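Local coordinates for protein-glutaminase (Chryseobacterium proteolyticum, PDB 3A54) that probably deamidates glutamine side chains in proteins and is made as a pro-form, at residues 46-51 and 151-156. The protein carries 1 engineered substitution. Numbering follows the deposited sequence.
Sequences TQQFYE and YPVDGC. Engineered in segment 46-51: Gln47 (natural residue Ala).
Gln47 sets CG beside its backbone N (chi1 -59°) and runs extended beyond it, carrying its amide to Cys156, whose SG is tucked over its own backbone, flanked by N and C (chi1 59°). The family belongs to the papain-like clan CA, and the fold is probably of that kind. Cys156 starts helix 156-169 and probably forms a Cys-His-Asp triad with His197 and Asp217. Gln47 is engineered, replacing the natural Ala. Its side chain lies in the probable active site much as a substrate glutamine might. Gln47 CD sits 3.0 Å from Cys156 SG, closer than a van der Waals contact. The Cys156 backbone N donates to Gln47 OE1 at 3.1 Å, from above the carbonyl plane, consistent with an oxyanion-hole contact. A water donates to the same OE1 and to Pro152 O. Gln47 NE2 is hydrogen-bonded to Tyr196 O.

The Asp154 carboxylate accepts four hydrogen bonds. Thr46 OG1 meets OD1 of Asp154 on the syn side at 2.7 Å, and Gln48 NE2 meets it on the anti side at 2.8 Å. The Gln48 amide plane stands nearly perpendicular to the carboxylate. Thr46 OG1 also accepts from Gln48 N, an ST turn. At Asp154 OD2, Gln47 N (2.9 Å) and Gly155 N (2.8 Å) arrive from opposite faces of the carboxylate plane, and the Gln47 N-H bond is almost straight at 176°.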
# COMPACT_ATOMS: atom_id res chain seq x y z
N THR A 46 0.40 1.97 5.74
CA THR A 46 -0.06 3.22 5.15
C THR A 46 0.94 3.73 4.11
O THR A 46 2.15 3.60 4.29
CB THR A 46 -0.32 4.31 6.22
OG1 THR A 46 -0.68 5.54 5.57
CG2 THR A 46 0.93 4.56 7.05
N GLN A 47 0.43 4.30 3.02
CA GLN A 47 1.27 4.93 2.00
C GLN A 47 1.66 6.35 2.35
O GLN A 47 2.45 6.98 1.65
CB GLN A 47 0.54 4.99 0.66
CG GLN A 47 0.12 3.66 0.13
CD GLN A 47 -0.66 3.80 -1.16
OE1 GLN A 47 -1.90 3.80 -1.16
NE2 GLN A 47 0.06 3.91 -2.28
N GLN A 48 1.08 6.87 3.42
CA GLN A 48 1.26 8.28 3.69
C GLN A 48 2.59 8.63 4.36
O GLN A 48 3.13 7.87 5.16
CB GLN A 48 0.08 8.81 4.47
CG GLN A 48 -1.21 8.59 3.71
CD GLN A 48 -2.39 9.24 4.35
OE1 GLN A 48 -2.43 10.46 4.52
NE2 GLN A 48 -3.37 8.44 4.71
N PHE A 49 3.12 9.79 3.96
CA PHE A 49 4.29 10.35 4.63
C PHE A 49 3.83 11.22 5.79
O PHE A 49 2.85 11.96 5.68
CB PHE A 49 5.10 11.24 3.69
CG PHE A 49 6.03 10.48 2.78
CD1 PHE A 49 5.87 10.55 1.40
CD2 PHE A 49 7.09 9.76 3.30
CE1 PHE A 49 6.75 9.88 0.55
CE2 PHE A 49 7.97 9.10 2.46
CZ PHE A 49 7.80 9.15 1.08
N TYR A 50 4.56 11.13 6.89
CA TYR A 50 4.37 12.03 8.01
C TYR A 50 5.61 12.89 8.15
O TYR A 50 6.68 12.54 7.65
CB TYR A 50 4.07 11.23 9.28
CG TYR A 50 2.74 10.55 9.16
CD1 TYR A 50 2.62 9.34 8.48
CD2 TYR A 50 1.59 11.14 9.66
CE1 TYR A 50 1.39 8.72 8.33
CE2 TYR A 50 0.36 10.53 9.52
CZ TYR A 50 0.27 9.32 8.86
OH TYR A 50 -0.95 8.71 8.71
N GLU A 51 5.50 14.03 8.80
CA GLU A 51 6.64 14.91 8.90
C GLU A 51 6.91 15.30 10.34
O GLU A 51 6.01 15.31 11.18
CB GLU A 51 6.43 16.17 8.06
CG GLU A 51 5.25 17.01 8.49
CD GLU A 51 5.03 18.22 7.59
OE1 GLU A 51 5.99 18.64 6.90
OE2 GLU A 51 3.90 18.76 7.59
N TYR A 151 -9.94 6.72 -5.18
CA TYR A 151 -9.35 7.39 -4.02
C TYR A 151 -7.90 6.95 -3.86
O TYR A 151 -7.61 5.99 -3.15
CB TYR A 151 -10.13 7.06 -2.76
CG TYR A 151 -9.64 7.77 -1.51
CD1 TYR A 151 -9.58 9.17 -1.46
CD2 TYR A 151 -9.24 7.05 -0.39
CE1 TYR A 151 -9.14 9.82 -0.32
CE2 TYR A 151 -8.80 7.70 0.76
CZ TYR A 151 -8.75 9.09 0.79
OH TYR A 151 -8.32 9.73 1.92
N PRO A 152 -6.98 7.64 -4.53
CA PRO A 152 -5.60 7.14 -4.53
C PRO A 152 -4.76 7.60 -3.34
O PRO A 152 -3.59 7.25 -3.27
CB PRO A 152 -5.02 7.75 -5.82
CG PRO A 152 -5.78 9.02 -5.96
CD PRO A 152 -7.19 8.62 -5.61
N VAL A 153 -5.33 8.36 -2.41
CA VAL A 153 -4.57 8.86 -1.26
C VAL A 153 -3.88 7.74 -0.48
O VAL A 153 -2.70 7.86 -0.12
CB VAL A 153 -5.45 9.71 -0.31
CG1 VAL A 153 -4.68 10.09 0.95
CG2 VAL A 153 -5.91 10.97 -1.04
N ASP A 154 -4.60 6.65 -0.23
CA ASP A 154 -4.07 5.57 0.59
C ASP A 154 -4.90 4.33 0.33
O ASP A 154 -5.91 4.37 -0.38
CB ASP A 154 -4.14 5.95 2.07
CG ASP A 154 -3.07 5.27 2.93
OD1 ASP A 154 -2.85 5.76 4.06
OD2 ASP A 154 -2.46 4.27 2.51
N GLY A 155 -4.46 3.21 0.89
CA GLY A 155 -5.21 1.97 0.81
C GLY A 155 -4.82 1.06 -0.34
O GLY A 155 -5.54 0.12 -0.65
N CYS A 156 -3.67 1.32 -0.97
CA CYS A 156 -3.21 0.49 -2.09
C CYS A 156 -3.22 -0.99 -1.73
O CYS A 156 -3.56 -1.85 -2.56
CB CYS A 156 -1.81 0.90 -2.56
SG CYS A 156 -0.51 0.80 -1.29
O HOH W 1 -3.42 4.52 -3.20